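Local coordinates for putative cell adhesion protein (Bacteroides fragilis, PDB 4H40) that is probably a fimbrillin-like pilus subunit that takes part in adhesion of this gut bacterium, at residues Ala20-Ser26 against Leu174-Asn179; Pro38-Lys44 against Asp145-Thr150; Ala142-Arg146 against Trp221-Val226. All blocks are in the same frame, centred on the assembly; numbering follows the deposited sequence.

Interaction 1. Residues Ala20-Ser26 against Leu174-Asn179; sequences AGGYYPS and LPPIIN
Gly22 and Tyr24 hold the backbone of Ile177 between them, and these two bonds make a short parallel beta bridge. Ile177 N donates to Gly22 O over 3.1 Å, and Tyr24 N returns a bond of 2.9 Å to Ile177 O, arriving nearly along the C=O axis. Tyr23 and Ile177 are the bridged pair; their CB and CG1 atoms meet on the face where Leu141 also packs. On the opposite face lies Tyr24, with CG anti to its carbonyl carbon (chi1 -73°). From there the ring runs beside the Pro176 ring, both pointing the same way, with CE2 3.5 Å from Pro176 CG, while CB rests against Ile178 CD1.

Before the bridge the two backbones come together without side chains on one partner. Gly21 CA sits 3.2 Å from Leu174 O in a CA-H...O contact. One water fills in here, accepting from Gly21 N and donating to Gly22 O and Pro175 O.

Further out, strand 177-190 uses its other edge as well, and Leu174 and Ile177 reach the hydrophobic residues of strand 113-121. The phenol of Tyr23 leads away from the pairing to Glu52, and Ser26 OG bonds to Ser296. Where the two segments diverge, a second water takes over from direct pairing. Its approaches to Tyr24 O and Asn179 ND2 are too short to be trusted, but it accepts from Asn179 N, 3.1 Å away.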
ATOM      1  N   ALA B  20     -36.317  -2.088  17.917  1.00 72.19           N
ATOM      2  CA  ALA B  20     -35.004  -1.998  17.269  1.00 69.80           C
ATOM      3  C   ALA B  20     -34.613  -3.291  16.549  1.00 71.60           C
ATOM      4  O   ALA B  20     -34.819  -4.388  17.084  1.00 71.74           O
ATOM      5  CB  ALA B  20     -33.936  -1.645  18.299  1.00 69.83           C
ATOM      6  N   GLY B  21     -34.066  -3.137  15.342  1.00 65.38           N
ATOM      7  CA  GLY B  21     -33.636  -4.255  14.515  1.00 64.72           C
ATOM      8  C   GLY B  21     -32.135  -4.404  14.428  1.00 68.53           C
ATOM      9  O   GLY B  21     -31.644  -5.313  13.758  1.00 70.21           O
ATOM     10  N   GLY B  22     -31.418  -3.511  15.108  1.00 62.98           N
ATOM     11  CA  GLY B  22     -29.965  -3.492  15.171  1.00 59.82           C
ATOM     12  C   GLY B  22     -29.304  -2.854  13.972  1.00 58.56           C
ATOM     13  O   GLY B  22     -29.943  -2.110  13.221  1.00 57.68           O
ATOM     14  N   TYR B  23     -28.003  -3.103  13.812  1.00 52.14           N
ATOM     15  CA  TYR B  23     -27.295  -2.575  12.663  1.00 50.23           C
ATOM     16  C   TYR B  23     -26.197  -3.532  12.200  1.00 54.16           C
ATOM     17  O   TYR B  23     -25.720  -4.372  12.965  1.00 54.45           O
ATOM     18  CB  TYR B  23     -26.732  -1.160  12.924  1.00 49.53           C
ATOM     19  CG  TYR B  23     -25.476  -1.093  13.765  1.00 48.85           C
ATOM     20  CD1 TYR B  23     -25.541  -1.103  15.152  1.00 51.12           C
ATOM     21  CD2 TYR B  23     -24.235  -0.904  13.176  1.00 49.14           C
ATOM     22  CE1 TYR B  23     -24.398  -0.945  15.935  1.00 50.19           C
ATOM     23  CE2 TYR B  23     -23.080  -0.766  13.945  1.00 50.24           C
ATOM     24  CZ  TYR B  23     -23.162  -0.802  15.329  1.00 59.89           C
ATOM     25  OH  TYR B  23     -22.016  -0.670  16.087  1.00 60.39           O
ATOM     26  N   TYR B  24     -25.841  -3.416  10.914  1.00 49.51           N
ATOM     27  CA  TYR B  24     -24.736  -4.144  10.331  1.00 48.95           C
ATOM     28  C   TYR B  24     -23.536  -3.229  10.442  1.00 53.68           C
ATOM     29  O   TYR B  24     -23.558  -2.123   9.873  1.00 51.61           O
ATOM     30  CB  TYR B  24     -25.018  -4.533   8.878  1.00 50.07           C
ATOM     31  CG  TYR B  24     -26.029  -5.637   8.711  1.00 51.19           C
ATOM     32  CD1 TYR B  24     -25.666  -6.970   8.878  1.00 52.00           C
ATOM     33  CD2 TYR B  24     -27.339  -5.355   8.326  1.00 52.96           C
ATOM     34  CE1 TYR B  24     -26.581  -7.997   8.684  1.00 53.19           C
ATOM     35  CE2 TYR B  24     -28.269  -6.376   8.134  1.00 55.90           C
ATOM     36  CZ  TYR B  24     -27.886  -7.698   8.324  1.00 65.90           C
ATOM     37  OH  TYR B  24     -28.789  -8.718   8.137  1.00 72.49           O
ATOM     38  N   PRO B  25     -22.527  -3.593  11.260  1.00 51.15           N
ATOM     39  CA  PRO B  25     -21.366  -2.704  11.414  1.00 49.95           C
ATOM     40  C   PRO B  25     -20.477  -2.689  10.174  1.00 53.92           C
ATOM     41  O   PRO B  25     -20.506  -3.603   9.346  1.00 55.05           O
ATOM     42  CB  PRO B  25     -20.633  -3.316  12.608  1.00 51.91           C
ATOM     43  CG  PRO B  25     -20.969  -4.755  12.529  1.00 56.09           C
ATOM     44  CD  PRO B  25     -22.368  -4.828  12.053  1.00 52.43           C
ATOM     45  N   SER B  26     -19.665  -1.663  10.073  1.00 50.51           N
ATOM     46  CA  SER B  26     -18.701  -1.489   8.999  1.00 49.63           C
ATOM     47  C   SER B  26     -17.659  -2.641   9.004  1.00 54.61           C
ATOM     48  O   SER B  26     -17.214  -3.036  10.088  1.00 56.06           O
ATOM     49  CB  SER B  26     -18.016  -0.144   9.188  1.00 49.97           C
ATOM     50  OG  SER B  26     -17.070   0.056   8.158  1.00 59.50           O
ATOM     51  N   LEU B 174     -38.596  -3.000  13.370  1.00 65.55           N
ATOM     52  CA  LEU B 174     -37.677  -2.289  12.502  1.00 61.55           C
ATOM     53  C   LEU B 174     -36.688  -3.224  11.878  1.00 63.21           C
ATOM     54  O   LEU B 174     -36.147  -4.085  12.577  1.00 63.46           O
ATOM     55  CB  LEU B 174     -36.918  -1.177  13.245  1.00 60.10           C
ATOM     56  CG  LEU B 174     -37.709  -0.053  13.899  1.00 65.82           C
ATOM     57  CD1 LEU B 174     -36.803   1.071  14.219  1.00 64.18           C
ATOM     58  CD2 LEU B 174     -38.799   0.458  13.010  1.00 70.55           C
ATOM     59  N   PRO B 175     -36.399  -3.065  10.566  1.00 57.69           N
ATOM     60  CA  PRO B 175     -35.350  -3.887   9.963  1.00 56.95           C
ATOM     61  C   PRO B 175     -33.954  -3.387  10.401  1.00 59.18           C
ATOM     62  O   PRO B 175     -33.843  -2.247  10.876  1.00 60.73           O
ATOM     63  CB  PRO B 175     -35.579  -3.709   8.454  1.00 59.01           C
ATOM     64  CG  PRO B 175     -36.753  -2.750   8.310  1.00 63.98           C
ATOM     65  CD  PRO B 175     -36.914  -2.067   9.604  1.00 58.63           C
ATOM     66  N   PRO B 176     -32.876  -4.195  10.319  1.00 51.85           N
ATOM     67  CA  PRO B 176     -31.562  -3.652  10.687  1.00 48.67           C
ATOM     68  C   PRO B 176     -31.150  -2.529   9.714  1.00 50.41           C
ATOM     69  O   PRO B 176     -31.664  -2.449   8.593  1.00 47.56           O
ATOM     70  CB  PRO B 176     -30.629  -4.863  10.613  1.00 50.10           C
ATOM     71  CG  PRO B 176     -31.310  -5.836   9.722  1.00 56.18           C
ATOM     72  CD  PRO B 176     -32.780  -5.582   9.809  1.00 53.94           C
ATOM     73  N   ILE B 177     -30.276  -1.613  10.176  1.00 47.75           N
ATOM     74  CA  ILE B 177     -29.788  -0.499   9.363  1.00 45.41           C
ATOM     75  C   ILE B 177     -28.280  -0.715   9.090  1.00 49.91           C
ATOM     76  O   ILE B 177     -27.650  -1.575   9.686  1.00 53.04           O
ATOM     77  CB  ILE B 177     -30.159   0.886   9.974  1.00 47.35           C
ATOM     78  CG1 ILE B 177     -29.630   1.070  11.425  1.00 47.10           C
ATOM     79  CG2 ILE B 177     -31.679   1.130   9.872  1.00 47.32           C
ATOM     80  CD1 ILE B 177     -30.084   2.398  12.156  1.00 41.66           C
ATOM     81  N   ILE B 178     -27.731  -0.004   8.136  1.00 44.93           N
ATOM     82  CA  ILE B 178     -26.353  -0.189   7.687  1.00 42.47           C
ATOM     83  C   ILE B 178     -25.792   1.171   7.324  1.00 48.22           C
ATOM     84  O   ILE B 178     -26.559   2.114   7.072  1.00 50.55           O
ATOM     85  CB  ILE B 178     -26.354  -1.218   6.504  1.00 45.27           C
ATOM     86  CG1 ILE B 178     -24.945  -1.681   6.081  1.00 44.50           C
ATOM     87  CG2 ILE B 178     -27.256  -0.785   5.327  1.00 45.54           C
ATOM     88  CD1 ILE B 178     -24.902  -3.002   5.408  1.00 52.88           C
ATOM     89  N   ASN B 179     -24.461   1.283   7.334  1.00 44.34           N
ATOM     90  CA  ASN B 179     -23.694   2.507   7.073  1.00 43.67           C
ATOM     91  C   ASN B 179     -23.814   3.016   5.653  1.00 45.89           C
ATOM     92  O   ASN B 179     -23.667   2.257   4.689  1.00 44.84           O
ATOM     93  CB  ASN B 179     -22.224   2.280   7.381  1.00 45.48           C
ATOM     94  CG  ASN B 179     -21.932   2.363   8.836  1.00 58.66           C
ATOM     95  OD1 ASN B 179     -21.947   3.451   9.429  1.00 41.65           O
ATOM     96  ND2 ASN B 179     -21.742   1.206   9.440  1.00 55.32           N
TER
HETATM   97  O   HOH W   1     -32.804  -1.217  13.278  1.00 64.83           O
HETATM   98  O   HOH W   2     -22.351  -0.889   8.030  1.00 49.74           O

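Interaction 2. Residues Pro38-Lys44 against Asp145-Thr150; sequences PDGETLK and DRYTQT
Leu43 sets its CD1 methyl against both Tyr147 CB, 3.6 Å away, and Thr150 CG2, and this is the tightly packed side of the contact. The leucine crosses both side chains at about a right angle, and Ile178 and Tyr24 close in on it from the neighbouring strands. Thr42 lays CG2 3.7 Å from Tyr147 CE1, while the CB of Arg146 sits over the centre of one face of that ring. Gln149, its chain bent at chi2 (87°), slides past Leu43 in the opposite direction and delivers NE2 to Gly40 O, 3.0 Å away, with that oxygen in its amide plane.

Two loops are joined here by a single backbone bridge, Asp39 with Tyr147: Asp39 N donates to Arg146 O at 3.0 Å, and Thr148 N to Asp39 O at 2.9 Å, the latter from above the carbonyl plane. An Asx turn shapes the first loop. With CG anti to its own N (chi1 -166°), Asp39 turns its carboxylate toward the residues that follow, where OD1 accepts from both Glu41 N and Thr42 N and OD2 takes the Thr42 hydroxyl.

On the solvent side exposed Pro38 crosses Thr148 at about a right angle, CG 3.8 Å from CG2, and sets its CB near Asp145 O.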
ATOM      1  N   PRO B  38     -32.352  -6.088  -5.542  1.00101.13           N
ATOM      2  CA  PRO B  38     -31.552  -6.051  -4.301  1.00 97.05           C
ATOM      3  C   PRO B  38     -30.815  -7.375  -4.024  1.00 97.17           C
ATOM      4  O   PRO B  38     -31.267  -8.472  -4.371  1.00 98.93           O
ATOM      5  CB  PRO B  38     -32.602  -5.732  -3.232  1.00 98.42           C
ATOM      6  CG  PRO B  38     -33.875  -6.336  -3.750  1.00106.01           C
ATOM      7  CD  PRO B  38     -33.774  -6.372  -5.253  1.00103.88           C
ATOM      8  N   ASP B  39     -29.645  -7.227  -3.403  1.00 88.17           N
ATOM      9  CA  ASP B  39     -28.667  -8.239  -3.018  1.00 85.50           C
ATOM     10  C   ASP B  39     -29.078  -8.907  -1.691  1.00 85.02           C
ATOM     11  O   ASP B  39     -29.216  -8.229  -0.670  1.00 83.47           O
ATOM     12  CB  ASP B  39     -27.310  -7.510  -2.884  1.00 84.94           C
ATOM     13  CG  ASP B  39     -26.038  -8.321  -2.803  1.00 96.33           C
ATOM     14  OD1 ASP B  39     -26.091  -9.464  -2.307  1.00 98.79           O
ATOM     15  OD2 ASP B  39     -24.962  -7.761  -3.112  1.00101.74           O
ATOM     16  N   GLY B  40     -29.280 -10.218  -1.720  1.00 79.38           N
ATOM     17  CA  GLY B  40     -29.637 -10.975  -0.524  1.00 77.89           C
ATOM     18  C   GLY B  40     -28.499 -11.816   0.021  1.00 78.33           C
ATOM     19  O   GLY B  40     -28.631 -12.459   1.064  1.00 76.87           O
ATOM     20  N   GLU B  41     -27.364 -11.796  -0.680  1.00 74.65           N
ATOM     21  CA  GLU B  41     -26.202 -12.622  -0.361  1.00 74.55           C
ATOM     22  C   GLU B  41     -25.060 -11.907   0.379  1.00 73.16           C
ATOM     23  O   GLU B  41     -24.297 -12.581   1.066  1.00 73.22           O
ATOM     24  CB  GLU B  41     -25.645 -13.239  -1.655  1.00 78.00           C
ATOM     25  CG  GLU B  41     -26.539 -14.311  -2.257  1.00 92.90           C
ATOM     26  CD  GLU B  41     -26.713 -15.570  -1.428  1.00118.64           C
ATOM     27  OE1 GLU B  41     -25.699 -16.258  -1.162  1.00106.31           O
ATOM     28  OE2 GLU B  41     -27.870 -15.872  -1.054  1.00118.66           O
ATOM     29  N   THR B  42     -24.902 -10.587   0.208  1.00 65.34           N
ATOM     30  CA  THR B  42     -23.806  -9.832   0.811  1.00 62.03           C
ATOM     31  C   THR B  42     -23.854  -9.876   2.351  1.00 63.81           C
ATOM     32  O   THR B  42     -22.808 -10.059   2.991  1.00 62.66           O
ATOM     33  CB  THR B  42     -23.829  -8.401   0.261  1.00 69.91           C
ATOM     34  OG1 THR B  42     -23.386  -8.438  -1.094  1.00 76.04           O
ATOM     35  CG2 THR B  42     -22.954  -7.436   1.045  1.00 61.50           C
ATOM     36  N   LEU B  43     -25.058  -9.749   2.930  1.00 59.66           N
ATOM     37  CA  LEU B  43     -25.238  -9.677   4.376  1.00 58.25           C
ATOM     38  C   LEU B  43     -25.723 -10.970   5.027  1.00 65.67           C
ATOM     39  O   LEU B  43     -25.913 -10.978   6.250  1.00 64.44           O
ATOM     40  CB  LEU B  43     -26.244  -8.557   4.712  1.00 56.67           C
ATOM     41  CG  LEU B  43     -25.988  -7.166   4.165  1.00 58.23           C
ATOM     42  CD1 LEU B  43     -27.055  -6.229   4.630  1.00 57.04           C
ATOM     43  CD2 LEU B  43     -24.609  -6.664   4.537  1.00 58.47           C
ATOM     44  N   LYS B  44     -25.931 -12.050   4.252  1.00 67.08           N
ATOM     45  CA  LYS B  44     -26.475 -13.298   4.807  1.00 70.14           C
ATOM     46  C   LYS B  44     -25.684 -13.789   6.045  1.00 74.66           C
ATOM     47  O   LYS B  44     -26.317 -14.030   7.078  1.00 75.07           O
ATOM     48  CB  LYS B  44     -26.670 -14.429   3.755  1.00 75.05           C
ATOM     49  CG  LYS B  44     -25.434 -14.918   3.008  1.00 90.87           C
ATOM     50  CD  LYS B  44     -25.699 -16.255   2.310  1.00100.22           C
ATOM     51  CE  LYS B  44     -24.428 -16.942   1.868  1.00100.29           C
ATOM     52  NZ  LYS B  44     -24.701 -18.306   1.337  1.00110.10           N
ATOM     53  N   ASP B 145     -31.622   0.154   0.250  1.00 60.88           N
ATOM     54  CA  ASP B 145     -32.353  -0.655  -0.717  1.00 62.21           C
ATOM     55  C   ASP B 145     -31.416  -1.560  -1.532  1.00 66.48           C
ATOM     56  O   ASP B 145     -31.893  -2.408  -2.293  1.00 69.43           O
ATOM     57  CB  ASP B 145     -33.190   0.244  -1.627  1.00 65.12           C
ATOM     58  CG  ASP B 145     -34.510   0.730  -1.028  1.00 67.57           C
ATOM     59  OD1 ASP B 145     -34.879   0.261   0.077  1.00 63.12           O
ATOM     60  OD2 ASP B 145     -35.188   1.570  -1.683  1.00 75.72           O
ATOM     61  N   ARG B 146     -30.095  -1.430  -1.325  1.00 59.75           N
ATOM     62  CA  ARG B 146     -29.108  -2.247  -2.031  1.00 59.01           C
ATOM     63  C   ARG B 146     -29.135  -3.692  -1.535  1.00 63.22           C
ATOM     64  O   ARG B 146     -28.765  -4.584  -2.292  1.00 65.34           O
ATOM     65  CB  ARG B 146     -27.690  -1.655  -1.902  1.00 52.64           C
ATOM     66  CG  ARG B 146     -27.466  -0.437  -2.791  1.00 44.31           C
ATOM     67  CD  ARG B 146     -26.157   0.288  -2.488  1.00 53.14           C
ATOM     68  NE  ARG B 146     -26.232   1.093  -1.262  1.00 56.36           N
ATOM     69  CZ  ARG B 146     -25.385   2.063  -0.929  1.00 62.52           C
ATOM     70  NH1 ARG B 146     -24.386   2.391  -1.740  1.00 47.22           N
ATOM     71  NH2 ARG B 146     -25.535   2.717   0.211  1.00 43.81           N
ATOM     72  N   TYR B 147     -29.566  -3.930  -0.285  1.00 57.21           N
ATOM     73  CA  TYR B 147     -29.611  -5.280   0.298  1.00 56.61           C
ATOM     74  C   TYR B 147     -30.992  -5.574   0.802  1.00 61.69           C
ATOM     75  O   TYR B 147     -31.670  -4.666   1.279  1.00 62.17           O
ATOM     76  CB  TYR B 147     -28.577  -5.460   1.424  1.00 55.60           C
ATOM     77  CG  TYR B 147     -27.263  -4.767   1.139  1.00 56.10           C
ATOM     78  CD1 TYR B 147     -26.343  -5.312   0.250  1.00 57.67           C
ATOM     79  CD2 TYR B 147     -26.980  -3.518   1.687  1.00 55.86           C
ATOM     80  CE1 TYR B 147     -25.161  -4.646  -0.067  1.00 57.29           C
ATOM     81  CE2 TYR B 147     -25.803  -2.840   1.373  1.00 56.00           C
ATOM     82  CZ  TYR B 147     -24.895  -3.409   0.494  1.00 66.16           C
ATOM     83  OH  TYR B 147     -23.727  -2.749   0.188  1.00 71.08           O
ATOM     84  N   THR B 148     -31.426  -6.832   0.687  1.00 58.84           N
ATOM     85  CA  THR B 148     -32.780  -7.246   1.066  1.00 60.02           C
ATOM     86  C   THR B 148     -33.014  -7.124   2.571  1.00 62.29           C
ATOM     87  O   THR B 148     -34.105  -6.717   3.000  1.00 63.36           O
ATOM     88  CB  THR B 148     -33.079  -8.677   0.571  1.00 72.80           C
ATOM     89  OG1 THR B 148     -32.164  -9.601   1.162  1.00 75.99           O
ATOM     90  CG2 THR B 148     -33.009  -8.801  -0.939  1.00 73.75           C
ATOM     91  N   GLN B 149     -31.982  -7.449   3.365  1.00 55.95           N
ATOM     92  CA  GLN B 149     -32.031  -7.457   4.828  1.00 54.29           C
ATOM     93  C   GLN B 149     -32.345  -6.064   5.418  1.00 56.16           C
ATOM     94  O   GLN B 149     -33.060  -5.971   6.431  1.00 55.93           O
ATOM     95  CB  GLN B 149     -30.694  -7.989   5.388  1.00 54.05           C
ATOM     96  CG  GLN B 149     -30.440  -9.484   5.137  1.00 50.39           C
ATOM     97  CD  GLN B 149     -29.769  -9.822   3.813  1.00 69.22           C
ATOM     98  OE1 GLN B 149     -29.363  -8.954   3.018  1.00 64.71           O
ATOM     99  NE2 GLN B 149     -29.598 -11.110   3.567  1.00 56.28           N
ATOM    100  N   THR B 150     -31.828  -5.003   4.755  1.00 51.20           N
ATOM    101  CA  THR B 150     -31.884  -3.597   5.156  1.00 50.74           C
ATOM    102  C   THR B 150     -32.865  -2.754   4.311  1.00 57.15           C
ATOM    103  O   THR B 150     -33.098  -1.578   4.627  1.00 56.58           O
ATOM    104  CB  THR B 150     -30.468  -2.988   5.087  1.00 56.79           C
ATOM    105  OG1 THR B 150     -30.002  -2.985   3.735  1.00 60.39           O
ATOM    106  CG2 THR B 150     -29.486  -3.716   5.956  1.00 47.18           C
TER

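Interaction 3. Residues Ala142-Arg146 against Trp221-Val226; sequences ATDDR and WVNGDV
A bend at chi3 (-76°) turns the guanidinium of Arg146 across the side chain of Val226, which comes to meet it from the opposite direction. A chi1 of -72° sets CG1 of Val226 beside its backbone N, and from there this methyl lies over one face of the guanidinium, offset toward the rim, 3.6 Å from Arg146 NE.

What keeps the flat group in place is Asp144. Arg146 grips it side-on: NE reaches the syn lone pair of Asp144 OD1 over 2.7 Å, almost straight at 175°, and NH2 reaches OD2 over 2.9 Å. The anti lone pair of OD1 is used as well, by Arg146 N, which closes an Asx turn. Gln180 gives Asp144 OD2 a further partner, so the carboxylate that orients the arginine is itself anchored to strand 177-190.

The contact thus joins the loop that leaves strand 141-142 to a short 3-10 turn at 221-223, chiefly through packing. Trp221 brings its CZ2 to within 4.0 Å of Ala142 CB and 3.8 Å of Thr143 O, obliquely to the indole plane. Arg118 makes a cation-pi contact with the same indole and also a salt bridge to Asp145, tying the two segments together indirectly. Asp145 OD2 approaches Gly224 CA to 3.5 Å, and a water donates to this oxygen and, weakly, to Val222 O.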
ATOM      1  N   ALA B 142     -28.648   3.892   8.104  1.00 46.44           N
ATOM      2  CA  ALA B 142     -29.956   4.107   7.501  1.00 48.00           C
ATOM      3  C   ALA B 142     -30.450   2.861   6.778  1.00 52.36           C
ATOM      4  O   ALA B 142     -29.750   1.844   6.693  1.00 51.34           O
ATOM      5  CB  ALA B 142     -29.871   5.268   6.505  1.00 49.27           C
ATOM      6  N   THR B 143     -31.664   2.967   6.255  1.00 50.44           N
ATOM      7  CA  THR B 143     -32.340   2.006   5.396  1.00 51.17           C
ATOM      8  C   THR B 143     -31.538   1.947   4.088  1.00 56.30           C
ATOM      9  O   THR B 143     -31.153   2.991   3.555  1.00 55.31           O
ATOM     10  CB  THR B 143     -33.789   2.498   5.176  1.00 56.71           C
ATOM     11  OG1 THR B 143     -34.469   2.576   6.433  1.00 56.82           O
ATOM     12  CG2 THR B 143     -34.563   1.628   4.223  1.00 55.21           C
ATOM     13  N   ASP B 144     -31.253   0.748   3.591  1.00 54.98           N
ATOM     14  CA  ASP B 144     -30.502   0.598   2.351  1.00 54.88           C
ATOM     15  C   ASP B 144     -31.223  -0.344   1.430  1.00 62.08           C
ATOM     16  O   ASP B 144     -31.413  -1.514   1.772  1.00 62.00           O
ATOM     17  CB  ASP B 144     -29.085   0.099   2.627  1.00 54.59           C
ATOM     18  CG  ASP B 144     -28.049   0.645   1.679  1.00 59.99           C
ATOM     19  OD1 ASP B 144     -28.182   0.416   0.465  1.00 60.71           O
ATOM     20  OD2 ASP B 144     -27.090   1.278   2.156  1.00 66.39           O
ATOM     21  N   ASP B 145     -31.622   0.154   0.250  1.00 60.88           N
ATOM     22  CA  ASP B 145     -32.353  -0.655  -0.717  1.00 62.21           C
ATOM     23  C   ASP B 145     -31.416  -1.560  -1.532  1.00 66.48           C
ATOM     24  O   ASP B 145     -31.893  -2.408  -2.293  1.00 69.43           O
ATOM     25  CB  ASP B 145     -33.190   0.244  -1.627  1.00 65.12           C
ATOM     26  CG  ASP B 145     -34.510   0.730  -1.028  1.00 67.57           C
ATOM     27  OD1 ASP B 145     -34.879   0.261   0.077  1.00 63.12           O
ATOM     28  OD2 ASP B 145     -35.188   1.570  -1.683  1.00 75.72           O
ATOM     29  N   ARG B 146     -30.095  -1.430  -1.325  1.00 59.75           N
ATOM     30  CA  ARG B 146     -29.108  -2.247  -2.031  1.00 59.01           C
ATOM     31  C   ARG B 146     -29.135  -3.692  -1.535  1.00 63.22           C
ATOM     32  O   ARG B 146     -28.765  -4.584  -2.292  1.00 65.34           O
ATOM     33  CB  ARG B 146     -27.690  -1.655  -1.902  1.00 52.64           C
ATOM     34  CG  ARG B 146     -27.466  -0.437  -2.791  1.00 44.31           C
ATOM     35  CD  ARG B 146     -26.157   0.288  -2.488  1.00 53.14           C
ATOM     36  NE  ARG B 146     -26.232   1.093  -1.262  1.00 56.36           N
ATOM     37  CZ  ARG B 146     -25.385   2.063  -0.929  1.00 62.52           C
ATOM     38  NH1 ARG B 146     -24.386   2.391  -1.740  1.00 47.22           N
ATOM     39  NH2 ARG B 146     -25.535   2.717   0.211  1.00 43.81           N
ATOM     40  N   TRP B 221     -34.393   9.331  -2.555  1.00 74.71           N
ATOM     41  CA  TRP B 221     -34.011   8.316  -1.582  1.00 70.12           C
ATOM     42  C   TRP B 221     -35.068   7.214  -1.388  1.00 74.12           C
ATOM     43  O   TRP B 221     -34.704   6.046  -1.352  1.00 71.85           O
ATOM     44  CB  TRP B 221     -33.686   8.967  -0.229  1.00 66.54           C
ATOM     45  CG  TRP B 221     -33.090   8.016   0.763  1.00 64.66           C
ATOM     46  CD1 TRP B 221     -32.082   7.120   0.543  1.00 65.53           C
ATOM     47  CD2 TRP B 221     -33.474   7.861   2.137  1.00 63.87           C
ATOM     48  NE1 TRP B 221     -31.814   6.421   1.693  1.00 63.37           N
ATOM     49  CE2 TRP B 221     -32.646   6.860   2.692  1.00 65.60           C
ATOM     50  CE3 TRP B 221     -34.404   8.506   2.965  1.00 66.31           C
ATOM     51  CZ2 TRP B 221     -32.762   6.445   4.024  1.00 64.28           C
ATOM     52  CZ3 TRP B 221     -34.497   8.113   4.291  1.00 66.99           C
ATOM     53  CH2 TRP B 221     -33.687   7.090   4.806  1.00 65.72           C
ATOM     54  N   VAL B 222     -36.355   7.577  -1.297  1.00 73.77           N
ATOM     55  CA  VAL B 222     -37.458   6.634  -1.078  1.00 74.29           C
ATOM     56  C   VAL B 222     -37.610   5.600  -2.252  1.00 81.51           C
ATOM     57  O   VAL B 222     -38.145   4.504  -2.042  1.00 81.07           O
ATOM     58  CB  VAL B 222     -38.773   7.396  -0.790  1.00 79.18           C
ATOM     59  CG1 VAL B 222     -39.286   8.135  -2.017  1.00 81.23           C
ATOM     60  CG2 VAL B 222     -39.836   6.476  -0.205  1.00 79.50           C
ATOM     61  N   ASN B 223     -37.112   5.926  -3.455  1.00 80.06           N
ATOM     62  CA  ASN B 223     -37.228   5.000  -4.573  1.00 80.98           C
ATOM     63  C   ASN B 223     -35.907   4.247  -4.866  1.00 84.67           C
ATOM     64  O   ASN B 223     -35.830   3.526  -5.864  1.00 84.97           O
ATOM     65  CB  ASN B 223     -37.757   5.711  -5.800  1.00 83.15           C
ATOM     66  CG  ASN B 223     -39.238   5.981  -5.694  1.00111.34           C
ATOM     67  OD1 ASN B 223     -39.664   7.094  -5.378  1.00103.41           O
ATOM     68  ND2 ASN B 223     -40.060   4.954  -5.906  1.00106.43           N
ATOM     69  N   GLY B 224     -34.920   4.369  -3.972  1.00 80.44           N
ATOM     70  CA  GLY B 224     -33.662   3.630  -4.068  1.00 78.91           C
ATOM     71  C   GLY B 224     -32.362   4.368  -4.355  1.00 81.87           C
ATOM     72  O   GLY B 224     -31.326   3.713  -4.511  1.00 80.36           O
ATOM     73  N   ASP B 225     -32.386   5.714  -4.443  1.00 78.37           N
ATOM     74  CA  ASP B 225     -31.164   6.482  -4.689  1.00 76.84           C
ATOM     75  C   ASP B 225     -30.275   6.418  -3.457  1.00 76.81           C
ATOM     76  O   ASP B 225     -30.774   6.349  -2.326  1.00 76.24           O
ATOM     77  CB  ASP B 225     -31.462   7.937  -5.091  1.00 80.92           C
ATOM     78  CG  ASP B 225     -31.969   8.125  -6.521  1.00 97.21           C
ATOM     79  OD1 ASP B 225     -31.800   7.192  -7.348  1.00 99.92           O
ATOM     80  OD2 ASP B 225     -32.511   9.211  -6.821  1.00103.44           O
ATOM     81  N   VAL B 226     -28.957   6.325  -3.694  1.00 70.60           N
ATOM     82  CA  VAL B 226     -27.889   6.203  -2.685  1.00 66.09           C
ATOM     83  C   VAL B 226     -26.736   7.148  -3.054  1.00 69.65           C
ATOM     84  O   VAL B 226     -26.633   7.538  -4.223  1.00 70.91           O
ATOM     85  CB  VAL B 226     -27.402   4.738  -2.531  1.00 67.35           C
ATOM     86  CG1 VAL B 226     -28.445   3.875  -1.827  1.00 66.70           C
ATOM     87  CG2 VAL B 226     -27.003   4.121  -3.869  1.00 68.21           C
TER
HETATM   88  O   HOH W   3     -38.132   1.338  -3.005  1.00 62.90           O

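The three contacts lie side by side, their centres 12 to 14 Å apart, and converge on the chain between strands 141-142 and 153-157. Interaction 1 adds the short strand 23-24 to one edge of the start of strand 177-190, while Ala142 of interaction 3 pairs with Ile178 on the other. Interactions 2 and 3 share Asp145 and Arg146, and Thr150 OG1 is probably hydrogen-bonded to Asp144 O. In sequence, both segments of interaction 2 fall between those of interaction 1, whereas the segments of interactions 1 and 3 alternate. The 143-150 loop therefore gathers the loop at 38-44, strand 177-190 and the 221-226 turn of this fimbrillin-like protein.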